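Long-range contacts in enolase (alpha proteobacterium BAL199, PDB 3UGV), which probably catalyses abstraction of a proton beside a substrate carboxylate, as mandelate racemase relatives in the enolase superfamily do, and carries bound magnesium: residues F[156-161]-F[336-341]; F[324-329]-F[344-349]; F[330-335]-F[373-378]; F[188-193]-F[360-365]. One frame throughout, in Å; residues are numbered along the deposited sequence.

Contact 1: residues F[156-161]-F[336-341]; sequences GSVKAY and VMRVTE
Arg-338, next after Met-337, lays its guanidinium group against the start of strand 157-162. NH1 donates to Ser-157 O at 3.2 Å, with an N-H...O angle of 144°. The acceptor lies practically in the guanidinium plane, although the donor is tilted from the carbonyl plane. One face of the group is covered by Gly-156, whose CA is 3.5 Å from NH1; a modelled CB on this glycine would collide with that nitrogen. Below the polar end the contact is aliphatic. Val-158 CG2 packs on Arg-338 CD at 3.9 Å as the two side chains run past each other in opposite directions, and Val-158 CG1 meets Met-337 CB at 3.8 Å, crossing at about a right angle. The arginine gets there by folding: successive bends at chi2 (-66°) and chi3 (-59°) carry the chain back to the strand.

A second layer surrounds it: Arg-338 NE is bonded to Thr-154 O, and NH2 forms a long, weak ion pair with Glu-106 of a second subunit. Nearby, and local to 336-340, Val-336 O receives Val-339 N at 3.0 Å and Thr-340 OG1 at 2.6 Å from opposite faces of its plane. A leucine in place of Arg-338 would probably leave the carbonyls of Ser-157 and Thr-154 without these donors and uncover Gly-156. Close to a subunit interface, the contact joins strand 157-162, probably the first of the barrel, to residues 337-338, the charged group spreading its N-H donors over backbone carbonyls above an apolar strip.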
loop_
_atom_site.group_PDB
_atom_site.type_symbol
_atom_site.label_atom_id
_atom_site.label_comp_id
_atom_site.label_asym_id
_atom_site.label_seq_id
_atom_site.Cartn_x
_atom_site.Cartn_y
_atom_site.Cartn_z
ATOM N N GLY F 156 41.887 -0.071 14.591
ATOM C CA GLY F 156 41.920 1.363 14.390
ATOM C C GLY F 156 40.943 2.082 15.296
ATOM O O GLY F 156 40.470 1.521 16.284
ATOM N N SER F 157 40.632 3.321 14.937
ATOM C CA SER F 157 39.791 4.193 15.745
ATOM C C SER F 157 38.308 4.049 15.402
ATOM O O SER F 157 37.946 3.862 14.243
ATOM C CB SER F 157 40.219 5.657 15.558
ATOM O OG SER F 157 41.269 5.987 16.444
ATOM N N VAL F 158 37.463 4.138 16.425
ATOM C CA VAL F 158 36.016 4.129 16.242
ATOM C C VAL F 158 35.421 5.239 17.094
ATOM O O VAL F 158 35.606 5.249 18.315
ATOM C CB VAL F 158 35.385 2.807 16.681
ATOM C CG1 VAL F 158 33.913 2.754 16.233
ATOM C CG2 VAL F 158 36.162 1.630 16.127
ATOM N N LYS F 159 34.731 6.178 16.449
ATOM C CA LYS F 159 34.137 7.314 17.145
ATOM C C LYS F 159 33.145 6.789 18.165
ATOM O O LYS F 159 32.348 5.909 17.856
ATOM C CB LYS F 159 33.433 8.252 16.151
ATOM C CG LYS F 159 33.127 9.651 16.701
ATOM C CD LYS F 159 32.433 10.522 15.663
ATOM C CE LYS F 159 31.183 9.817 15.153
ATOM N NZ LYS F 159 30.485 10.551 14.057
ATOM N N ALA F 160 33.205 7.297 19.390
ATOM C CA ALA F 160 32.293 6.812 20.420
ATOM C C ALA F 160 31.617 7.962 21.133
ATOM O O ALA F 160 32.000 9.117 20.982
ATOM C CB ALA F 160 33.026 5.923 21.417
ATOM N N TYR F 161 30.589 7.641 21.901
ATOM C CA TYR F 161 29.948 8.618 22.761
ATOM C C TYR F 161 29.864 8.004 24.138
ATOM O O TYR F 161 29.841 6.776 24.286
ATOM C CB TYR F 161 28.554 8.998 22.234
ATOM C CG TYR F 161 27.505 7.882 22.279
ATOM C CD1 TYR F 161 26.648 7.760 23.357
ATOM C CD2 TYR F 161 27.359 6.981 21.227
ATOM C CE1 TYR F 161 25.689 6.765 23.395
ATOM C CE2 TYR F 161 26.403 5.995 21.253
ATOM C CZ TYR F 161 25.571 5.895 22.344
ATOM O OH TYR F 161 24.625 4.924 22.400
ATOM N N VAL F 336 33.650 -5.111 15.502
ATOM C CA VAL F 336 32.710 -5.262 14.383
ATOM C C VAL F 336 32.402 -3.936 13.706
ATOM O O VAL F 336 32.087 -3.913 12.518
ATOM C CB VAL F 336 31.363 -5.950 14.774
ATOM C CG1 VAL F 336 31.602 -7.354 15.267
ATOM C CG2 VAL F 336 30.619 -5.133 15.823
ATOM N N MET F 337 32.489 -2.833 14.451
ATOM C CA MET F 337 32.262 -1.508 13.848
ATOM C C MET F 337 33.314 -1.189 12.801
ATOM O O MET F 337 33.060 -0.415 11.873
ATOM C CB MET F 337 32.202 -0.391 14.901
ATOM C CG MET F 337 30.948 -0.420 15.750
ATOM S SD MET F 337 29.520 0.189 14.845
ATOM C CE MET F 337 29.738 1.961 15.059
ATOM N N ARG F 338 34.491 -1.798 12.949
ATOM C CA ARG F 338 35.579 -1.634 11.983
ATOM C C ARG F 338 35.236 -2.250 10.629
ATOM O O ARG F 338 35.811 -1.869 9.620
ATOM C CB ARG F 338 36.890 -2.233 12.513
ATOM C CG ARG F 338 37.538 -1.442 13.653
ATOM C CD ARG F 338 38.026 -0.073 13.199
ATOM N NE ARG F 338 39.012 -0.174 12.124
ATOM C CZ ARG F 338 39.646 0.869 11.581
ATOM N NH1 ARG F 338 39.408 2.103 12.008
ATOM N NH2 ARG F 338 40.529 0.681 10.607
ATOM N N VAL F 339 34.307 -3.199 10.601
ATOM C CA VAL F 339 33.898 -3.793 9.329
ATOM C C VAL F 339 32.412 -3.617 9.064
ATOM O O VAL F 339 31.851 -4.303 8.216
ATOM C CB VAL F 339 34.220 -5.284 9.263
ATOM C CG1 VAL F 339 35.712 -5.491 9.392
ATOM C CG2 VAL F 339 33.475 -6.032 10.368
ATOM N N THR F 340 31.776 -2.702 9.785
ATOM C CA THR F 340 30.347 -2.459 9.590
ATOM C C THR F 340 30.115 -1.311 8.605
ATOM O O THR F 340 30.514 -0.160 8.834
ATOM C CB THR F 340 29.640 -2.188 10.917
ATOM O OG1 THR F 340 29.721 -3.360 11.737
ATOM C CG2 THR F 340 28.181 -1.817 10.680
ATOM N N GLU F 341 29.473 -1.645 7.500
ATOM C CA GLU F 341 29.352 -0.746 6.356
ATOM C C GLU F 341 28.682 0.588 6.706
ATOM O O GLU F 341 29.126 1.633 6.258
ATOM C CB GLU F 341 28.578 -1.480 5.266
ATOM C CG GLU F 341 28.397 -0.757 3.962
ATOM C CD GLU F 341 27.441 -1.510 3.045
ATOM O OE1 GLU F 341 27.288 -2.747 3.229
ATOM O OE2 GLU F 341 26.830 -0.862 2.162
#

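Contact 2: residues F[324-329]-F[344-349]; sequences MSTHLY and HWLEWQ
His-327 and Glu-347 meet in what is probably the active site of the barrel domain, as in mandelate racemase relatives; the His-327 side chain lies about 4 Å from a bound magnesium. Segments 324-329 and 344-349 run side by side in roughly the same direction, but side-chain hydroxyls supply much of the pairing. Thr-326 N donates to Trp-345 O at 3.1 Å, a backbone bond. Elsewhere Ser-325 OG accepts Trp-345 N at 2.9 Å, and Thr-326 OG1 accepts Glu-347 N at 3.0 Å. The threonine hydroxyl sits between its own N and carbonyl carbon (chi1 61°), which turns it to that N-H; it also donates to a water that donates in turn to Leu-328 O and Glu-347 O.

Glu-347 reaches out extended beside His-327, the carboxylate and ring planes 50° apart. Its OE2 comes within 3.2 Å of His-327 CD2 and takes the N-H of Leu-328 at 2.9 Å, with a nearly straight 163° angle. OE1 forms a salt bridge with Lys-194, while His-327 ND1 is bonded to Asp-300. An alanine in place of Glu-347 would probably leave Leu-328 N without its acceptor and Lys-194 without its carboxylate mate. Gripped at both oxygens, the carboxylate has its rotation fixed, and the same bonds set its position relative to the imidazole, consistent with a preorganised site.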
loop_
_atom_site.group_PDB
_atom_site.type_symbol
_atom_site.label_atom_id
_atom_site.label_comp_id
_atom_site.label_asym_id
_atom_site.label_seq_id
_atom_site.Cartn_x
_atom_site.Cartn_y
_atom_site.Cartn_z
ATOM N N MET F 324 24.088 2.380 11.630
ATOM C CA MET F 324 24.033 1.354 12.654
ATOM C C MET F 324 25.052 1.682 13.737
ATOM O O MET F 324 26.216 1.948 13.437
ATOM C CB MET F 324 24.329 0.004 11.998
ATOM C CG MET F 324 24.296 -1.204 12.895
ATOM S SD MET F 324 24.225 -2.663 11.838
ATOM C CE MET F 324 24.520 -3.988 12.997
ATOM N N SER F 325 24.599 1.691 14.988
ATOM C CA SER F 325 25.459 1.970 16.141
ATOM C C SER F 325 25.446 0.752 17.045
ATOM O O SER F 325 24.730 -0.207 16.773
ATOM C CB SER F 325 24.966 3.208 16.907
ATOM O OG SER F 325 25.133 4.404 16.149
ATOM N N THR F 326 26.229 0.775 18.118
ATOM C CA THR F 326 26.285 -0.371 19.018
ATOM C C THR F 326 25.556 -0.125 20.324
ATOM O O THR F 326 25.186 0.993 20.648
ATOM C CB THR F 326 27.732 -0.771 19.381
ATOM O OG1 THR F 326 28.379 0.325 20.048
ATOM C CG2 THR F 326 28.516 -1.157 18.137
ATOM N N HIS F 327 25.355 -1.195 21.074
ATOM C CA HIS F 327 24.851 -1.081 22.425
ATOM C C HIS F 327 25.594 -2.037 23.340
ATOM O O HIS F 327 25.604 -3.247 23.106
ATOM C CB HIS F 327 23.372 -1.389 22.485
ATOM C CG HIS F 327 22.812 -1.310 23.865
ATOM N ND1 HIS F 327 22.459 -2.427 24.592
ATOM C CD2 HIS F 327 22.556 -0.243 24.660
ATOM C CE1 HIS F 327 21.991 -2.051 25.768
ATOM N NE2 HIS F 327 22.050 -0.732 25.840
ATOM N N LEU F 328 26.207 -1.476 24.377
ATOM C CA LEU F 328 27.068 -2.212 25.295
ATOM C C LEU F 328 28.242 -2.908 24.573
ATOM O O LEU F 328 28.477 -2.690 23.371
ATOM C CB LEU F 328 26.240 -3.185 26.140
ATOM C CG LEU F 328 25.160 -2.531 27.016
ATOM C CD1 LEU F 328 24.333 -3.571 27.779
ATOM C CD2 LEU F 328 25.789 -1.530 27.984
ATOM N N TYR F 329 28.990 -3.715 25.322
ATOM C CA TYR F 329 30.092 -4.511 24.774
ATOM C C TYR F 329 31.032 -3.715 23.888
ATOM O O TYR F 329 31.190 -4.028 22.711
ATOM C CB TYR F 329 29.549 -5.710 23.991
ATOM C CG TYR F 329 28.494 -6.476 24.745
ATOM C CD1 TYR F 329 28.843 -7.527 25.575
ATOM C CD2 TYR F 329 27.153 -6.135 24.638
ATOM C CE1 TYR F 329 27.889 -8.229 26.278
ATOM C CE2 TYR F 329 26.183 -6.829 25.344
ATOM C CZ TYR F 329 26.560 -7.877 26.166
ATOM O OH TYR F 329 25.614 -8.586 26.868
ATOM N N HIS F 344 28.055 3.895 12.639
ATOM C CA HIS F 344 27.656 5.246 12.981
ATOM C C HIS F 344 28.351 5.667 14.282
ATOM O O HIS F 344 29.402 6.312 14.243
ATOM C CB HIS F 344 26.120 5.339 13.050
ATOM C CG HIS F 344 25.599 6.738 13.151
ATOM N ND1 HIS F 344 24.338 7.026 13.636
ATOM C CD2 HIS F 344 26.170 7.932 12.845
ATOM C CE1 HIS F 344 24.154 8.335 13.618
ATOM N NE2 HIS F 344 25.255 8.908 13.157
ATOM N N TRP F 345 27.788 5.291 15.425
ATOM C CA TRP F 345 28.414 5.594 16.717
ATOM C C TRP F 345 28.634 4.330 17.529
ATOM O O TRP F 345 27.838 3.380 17.466
ATOM C CB TRP F 345 27.536 6.516 17.569
ATOM C CG TRP F 345 27.394 7.945 17.122
ATOM C CD1 TRP F 345 26.452 8.444 16.268
ATOM C CD2 TRP F 345 28.166 9.071 17.569
ATOM N NE1 TRP F 345 26.597 9.801 16.146
ATOM C CE2 TRP F 345 27.644 10.214 16.930
ATOM C CE3 TRP F 345 29.260 9.221 18.431
ATOM C CZ2 TRP F 345 28.178 11.500 17.129
ATOM C CZ3 TRP F 345 29.786 10.501 18.633
ATOM C CH2 TRP F 345 29.239 11.618 17.989
ATOM N N LEU F 346 29.697 4.339 18.326
ATOM C CA LEU F 346 29.950 3.280 19.295
ATOM C C LEU F 346 29.535 3.743 20.689
ATOM O O LEU F 346 29.989 4.783 21.160
ATOM C CB LEU F 346 31.432 2.919 19.304
ATOM C CG LEU F 346 31.740 1.782 20.279
ATOM C CD1 LEU F 346 32.472 0.654 19.595
ATOM C CD2 LEU F 346 32.503 2.282 21.481
ATOM N N GLU F 347 28.670 2.990 21.356
ATOM C CA GLU F 347 28.305 3.364 22.713
ATOM C C GLU F 347 29.411 2.944 23.664
ATOM O O GLU F 347 29.769 1.770 23.708
ATOM C CB GLU F 347 26.997 2.705 23.145
ATOM C CG GLU F 347 26.548 3.149 24.531
ATOM C CD GLU F 347 25.300 2.428 25.003
ATOM O OE1 GLU F 347 24.280 3.101 25.298
ATOM O OE2 GLU F 347 25.340 1.183 25.077
ATOM N N TRP F 348 29.943 3.891 24.435
ATOM C CA TRP F 348 31.018 3.564 25.361
ATOM C C TRP F 348 30.606 3.749 26.808
ATOM O O TRP F 348 29.965 4.737 27.161
ATOM C CB TRP F 348 32.286 4.372 25.057
ATOM C CG TRP F 348 33.462 4.076 25.979
ATOM C CD1 TRP F 348 34.446 3.140 25.781
ATOM C CD2 TRP F 348 33.770 4.716 27.232
ATOM N NE1 TRP F 348 35.343 3.165 26.828
ATOM C CE2 TRP F 348 34.953 4.121 27.729
ATOM C CE3 TRP F 348 33.168 5.734 27.978
ATOM C CZ2 TRP F 348 35.535 4.507 28.940
ATOM C CZ3 TRP F 348 33.756 6.123 29.181
ATOM C CH2 TRP F 348 34.921 5.505 29.650
ATOM N N GLN F 349 30.988 2.783 27.638
ATOM C CA GLN F 349 30.833 2.881 29.086
ATOM C C GLN F 349 31.951 2.060 29.713
ATOM O O GLN F 349 32.520 1.191 29.057
ATOM C CB GLN F 349 29.457 2.377 29.532
ATOM C CG GLN F 349 29.294 0.865 29.468
ATOM C CD GLN F 349 29.096 0.340 28.059
ATOM O OE1 GLN F 349 28.502 1.005 27.197
ATOM N NE2 GLN F 349 29.593 -0.866 27.813
HETATM O O HOH W 1 22.974 4.759 14.495
HETATM O O HOH W 2 29.621 -0.372 22.168
#

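Contact 3: residues F[330-335]-F[373-378]; sequences PEVGAH and PGLGLD
Leu-375 projects from a type II' beta turn, Pro-373 to Gly-376, onto the side of helix 330-337, the helix that follows segment 324-329, probably part of the active site. Both of its methyls, CD1 and CD2, lie against Val-332 CG2, each at 3.8 Å; CD2 also reaches Val-332 CA and His-335 CD2, each at 3.7 Å. Both side chains, Val-332 and His-335, are set obliquely to the leucine, which therefore bears on adjacent turns of the helix at once. With CG opposite its own carbonyl carbon (chi1 -64°), the leucine brings its end nearer the helix than the direction of its CB suggests.

At Glu-331, the residue before Val-332, the side chain crosses Leu-377 at about a right angle, CG to CD2 at 3.9 Å. Only the aliphatic part of the glutamate takes part: a bend at chi2 (77°) diverts the carboxylate, and OE1 is bonded to Tyr-74 OH.

The turn is closed by Gly-376 N bonding to Pro-373 O at 3.1 Å. Gly-374, in its second position, has a positive phi, a conformation that favours glycine, and its carbonyl is directed to the histidine. His-335 ND1 is bonded to Cys-148 N and NE2 to Tyr-360 OH, so both ring nitrogens have partners. Tyr-360 OH connects the two segments further, being bonded to Leu-375 O as well. The closest approach between the segments is a carbon-to-oxygen contact, His-335 CE1 to Gly-374 O at 3.2 Å.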
loop_
_atom_site.group_PDB
_atom_site.type_symbol
_atom_site.label_atom_id
_atom_site.label_comp_id
_atom_site.label_asym_id
_atom_site.label_seq_id
_atom_site.Cartn_x
_atom_site.Cartn_y
_atom_site.Cartn_z
ATOM N N PRO F 330 31.681 -2.696 24.457
ATOM C CA PRO F 330 32.502 -1.764 23.678
ATOM C C PRO F 330 33.630 -2.480 22.951
ATOM O O PRO F 330 33.993 -2.078 21.840
ATOM C CB PRO F 330 33.058 -0.803 24.740
ATOM C CG PRO F 330 32.116 -0.911 25.864
ATOM C CD PRO F 330 31.610 -2.318 25.873
ATOM N N GLU F 331 34.167 -3.543 23.541
ATOM C CA GLU F 331 35.264 -4.263 22.881
ATOM C C GLU F 331 34.835 -5.010 21.611
ATOM O O GLU F 331 35.375 -4.745 20.538
ATOM C CB GLU F 331 36.012 -5.182 23.850
ATOM C CG GLU F 331 36.586 -4.447 25.049
ATOM C CD GLU F 331 35.522 -4.116 26.086
ATOM O OE1 GLU F 331 34.450 -4.762 26.083
ATOM O OE2 GLU F 331 35.755 -3.205 26.903
ATOM N N VAL F 332 33.880 -5.934 21.725
ATOM C CA VAL F 332 33.336 -6.591 20.542
ATOM C C VAL F 332 32.785 -5.509 19.634
ATOM O O VAL F 332 32.966 -5.533 18.410
ATOM C CB VAL F 332 32.184 -7.564 20.870
ATOM C CG1 VAL F 332 31.744 -8.288 19.608
ATOM C CG2 VAL F 332 32.603 -8.568 21.924
ATOM N N GLY F 333 32.117 -4.541 20.251
ATOM C CA GLY F 333 31.593 -3.404 19.518
ATOM C C GLY F 333 32.611 -2.739 18.602
ATOM O O GLY F 333 32.389 -2.600 17.392
ATOM N N ALA F 334 33.738 -2.318 19.167
ATOM C CA ALA F 334 34.744 -1.643 18.354
ATOM C C ALA F 334 35.263 -2.544 17.220
ATOM O O ALA F 334 35.497 -2.073 16.095
ATOM C CB ALA F 334 35.885 -1.113 19.225
ATOM N N HIS F 335 35.415 -3.838 17.503
ATOM C CA HIS F 335 35.878 -4.771 16.472
ATOM C C HIS F 335 34.939 -4.836 15.270
ATOM O O HIS F 335 35.382 -4.619 14.146
ATOM C CB HIS F 335 36.137 -6.172 17.042
ATOM C CG HIS F 335 37.472 -6.310 17.707
ATOM N ND1 HIS F 335 38.620 -6.640 17.015
ATOM C CD2 HIS F 335 37.844 -6.156 19.001
ATOM C CE1 HIS F 335 39.639 -6.685 17.853
ATOM N NE2 HIS F 335 39.196 -6.394 19.063
ATOM N N PRO F 373 45.376 -10.444 19.471
ATOM C CA PRO F 373 44.580 -11.490 18.822
ATOM C C PRO F 373 43.195 -11.548 19.448
ATOM O O PRO F 373 43.075 -11.251 20.634
ATOM C CB PRO F 373 45.356 -12.778 19.138
ATOM C CG PRO F 373 46.698 -12.326 19.627
ATOM C CD PRO F 373 46.467 -11.008 20.282
ATOM N N GLY F 374 42.179 -11.920 18.669
ATOM C CA GLY F 374 40.804 -11.954 19.152
ATOM C C GLY F 374 40.298 -10.611 19.647
ATOM O O GLY F 374 40.496 -9.575 19.003
ATOM N N LEU F 375 39.636 -10.634 20.800
ATOM C CA LEU F 375 39.125 -9.424 21.438
ATOM C C LEU F 375 40.165 -8.824 22.375
ATOM O O LEU F 375 39.952 -7.753 22.943
ATOM C CB LEU F 375 37.862 -9.738 22.235
ATOM C CG LEU F 375 36.656 -10.215 21.418
ATOM C CD1 LEU F 375 35.600 -10.791 22.329
ATOM C CD2 LEU F 375 36.112 -9.058 20.604
ATOM N N GLY F 376 41.284 -9.526 22.534
ATOM C CA GLY F 376 42.339 -9.108 23.443
ATOM C C GLY F 376 41.891 -8.912 24.882
ATOM O O GLY F 376 42.330 -7.979 25.550
ATOM N N LEU F 377 41.009 -9.777 25.364
ATOM C CA LEU F 377 40.552 -9.680 26.748
ATOM C C LEU F 377 41.382 -10.575 27.655
ATOM O O LEU F 377 41.623 -11.741 27.339
ATOM C CB LEU F 377 39.072 -10.071 26.881
ATOM C CG LEU F 377 37.980 -9.246 26.202
ATOM C CD1 LEU F 377 36.641 -9.767 26.649
ATOM C CD2 LEU F 377 38.102 -7.772 26.530
ATOM N N ASP F 378 41.808 -10.030 28.788
ATOM C CA ASP F 378 42.440 -10.836 29.828
ATOM C C ASP F 378 41.857 -10.443 31.184
ATOM O O ASP F 378 41.865 -9.263 31.565
ATOM C CB ASP F 378 43.960 -10.668 29.795
ATOM C CG ASP F 378 44.547 -10.969 28.426
ATOM O OD1 ASP F 378 44.917 -10.014 27.710
ATOM O OD2 ASP F 378 44.622 -12.157 28.055
#

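Contact 4: residues F[188-193]-F[360-365]; sequences TGFKGL and YALSDG
Asp-364 and Thr-188 make the stronger direct polar bond between these segments: Thr-188 N donates to Asp-364 OD1 at 2.9 Å. The oxygen is met on its anti side, 32° out of the carboxylate plane. Asp-364 has left-handed backbone angles, and its CG lies opposite its own carbonyl carbon (chi1 -60°), an orientation that brings OD1 to the threonine N-H.

Lys-191 uses a different part of the same residue. Its chain is extended through chi3, then bends at chi4 (68°), so that NZ turns to Asp-364 O at 3.1 Å in a weak bond. A water joins these two atoms as well, and another runs from Lys-191 N to Gly-365 O.

On the apolar side, the ring of Phe-190 swings back to the other segment although its CB points away. CD1 rests 3.8 Å from Gly-365 CA, and CZ reaches Leu-362 CD2 at 3.9 Å, the two side chains crossing at about a right angle. Gly-365 lets the backbones come together, its CA 3.9 Å from Phe-190 CA, since a modelled CB would lie 2.9 Å from Gly-189 O and 3.0 Å from Phe-190 CA.

The contact joins the approach to barrel strand 192-196 to the turn of the beta hairpin formed by strands 361-363 and 366-368. Phe-190 also packs on Ala-160 and Asn-162 of strand 157-162 and meets the ring of Trp-348, while its carbonyl is bonded to Lys-182 of helix 171-183.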
loop_
_atom_site.group_PDB
_atom_site.type_symbol
_atom_site.label_atom_id
_atom_site.label_comp_id
_atom_site.label_asym_id
_atom_site.label_seq_id
_atom_site.Cartn_x
_atom_site.Cartn_y
_atom_site.Cartn_z
ATOM N N THR F 188 40.689 16.000 23.072
ATOM C CA THR F 188 39.647 17.006 22.901
ATOM C C THR F 188 38.282 16.544 23.433
ATOM O O THR F 188 37.309 17.286 23.364
ATOM C CB THR F 188 39.535 17.475 21.436
ATOM O OG1 THR F 188 39.304 16.347 20.587
ATOM C CG2 THR F 188 40.828 18.183 20.990
ATOM N N GLY F 189 38.216 15.317 23.945
ATOM C CA GLY F 189 37.025 14.832 24.630
ATOM C C GLY F 189 36.048 14.070 23.750
ATOM O O GLY F 189 36.149 14.120 22.514
ATOM N N PHE F 190 35.114 13.350 24.377
ATOM C CA PHE F 190 34.031 12.719 23.617
ATOM C C PHE F 190 33.262 13.758 22.816
ATOM O O PHE F 190 33.060 14.883 23.279
ATOM C CB PHE F 190 33.057 11.991 24.536
ATOM C CG PHE F 190 33.535 10.645 24.981
ATOM C CD1 PHE F 190 33.609 9.596 24.080
ATOM C CD2 PHE F 190 33.894 10.421 26.303
ATOM C CE1 PHE F 190 34.041 8.342 24.484
ATOM C CE2 PHE F 190 34.316 9.165 26.714
ATOM C CZ PHE F 190 34.394 8.125 25.799
ATOM N N LYS F 191 32.818 13.380 21.623
ATOM C CA LYS F 191 32.054 14.295 20.781
ATOM C C LYS F 191 30.552 14.098 20.971
ATOM O O LYS F 191 29.742 14.791 20.347
ATOM C CB LYS F 191 32.429 14.116 19.315
ATOM C CG LYS F 191 33.913 14.307 18.995
ATOM C CD LYS F 191 34.187 13.802 17.555
ATOM C CE LYS F 191 35.525 14.265 16.971
ATOM N NZ LYS F 191 36.733 13.688 17.629
ATOM N N GLY F 192 30.183 13.150 21.830
ATOM C CA GLY F 192 28.782 12.908 22.118
ATOM C C GLY F 192 28.612 12.291 23.494
ATOM O O GLY F 192 29.492 11.597 23.986
ATOM N N LEU F 193 27.473 12.561 24.115
ATOM C CA LEU F 193 27.165 12.082 25.459
ATOM C C LEU F 193 25.764 11.500 25.379
ATOM O O LEU F 193 24.919 12.060 24.692
ATOM C CB LEU F 193 27.150 13.263 26.444
ATOM C CG LEU F 193 28.455 14.039 26.624
ATOM C CD1 LEU F 193 28.238 15.239 27.516
ATOM C CD2 LEU F 193 29.521 13.135 27.225
ATOM N N TYR F 360 40.306 -1.021 26.442
ATOM C CA TYR F 360 40.796 -0.323 25.252
ATOM C C TYR F 360 41.129 1.154 25.541
ATOM O O TYR F 360 40.518 1.783 26.400
ATOM C CB TYR F 360 39.757 -0.423 24.122
ATOM C CG TYR F 360 39.581 -1.805 23.522
ATOM C CD1 TYR F 360 40.160 -2.917 24.106
ATOM C CD2 TYR F 360 38.834 -1.993 22.350
ATOM C CE1 TYR F 360 39.993 -4.191 23.557
ATOM C CE2 TYR F 360 38.677 -3.259 21.784
ATOM C CZ TYR F 360 39.261 -4.354 22.399
ATOM O OH TYR F 360 39.117 -5.623 21.867
ATOM N N ALA F 361 42.088 1.716 24.816
ATOM C CA ALA F 361 42.473 3.101 25.055
ATOM C C ALA F 361 41.571 4.073 24.308
ATOM O O ALA F 361 40.990 3.727 23.277
ATOM C CB ALA F 361 43.932 3.330 24.671
ATOM N N LEU F 362 41.474 5.294 24.834
ATOM C CA LEU F 362 40.648 6.343 24.247
ATOM C C LEU F 362 41.500 7.495 23.749
ATOM O O LEU F 362 42.382 7.959 24.468
ATOM C CB LEU F 362 39.666 6.878 25.286
ATOM C CG LEU F 362 38.484 5.982 25.677
ATOM C CD1 LEU F 362 37.915 6.405 27.016
ATOM C CD2 LEU F 362 37.417 6.034 24.602
ATOM N N SER F 363 41.232 7.959 22.527
ATOM C CA SER F 363 41.899 9.149 21.988
ATOM C C SER F 363 40.923 10.125 21.303
ATOM O O SER F 363 40.332 9.820 20.267
ATOM C CB SER F 363 43.021 8.748 21.029
ATOM O OG SER F 363 43.733 9.890 20.591
ATOM N N ASP F 364 40.760 11.303 21.893
ATOM C CA ASP F 364 39.846 12.323 21.368
ATOM C C ASP F 364 38.444 11.784 21.138
ATOM O O ASP F 364 37.797 12.132 20.152
ATOM C CB ASP F 364 40.372 12.932 20.068
ATOM C CG ASP F 364 41.727 13.601 20.233
ATOM O OD1 ASP F 364 42.012 14.154 21.331
ATOM O OD2 ASP F 364 42.502 13.570 19.249
ATOM N N GLY F 365 37.977 10.940 22.049
ATOM C CA GLY F 365 36.645 10.378 21.940
ATOM C C GLY F 365 36.505 9.195 20.989
ATOM O O GLY F 365 35.396 8.726 20.759
HETATM O O HOH W 3 33.627 11.204 20.170
HETATM O O HOH W 4 35.637 11.171 18.406
#

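How the contacts relate
From the N terminus, segment 156-161 opens contact 1 and segment 188-193 opens contact 4. Most of the barrel follows before 324-329 and 330-335 open contacts 2 and 3. The loops then close in the order 336-341 (contact 1), 344-349 (contact 2), 360-365 (contact 4) and 373-378 (contact 3). Contact 2 nests inside contact 4; every other pair crosses. Contacts 1 and 3 share helix 330-337, while strands 157-162 and 346-348 are sheet neighbours through which contacts 1 and 2 touch, Tyr-161 O lying 2.9 Å from Trp-348 N. Together they bring helix 330-337 and the C-terminal turn and hairpin against strands 157-162 and 346-348, probably the first and last of the barrel.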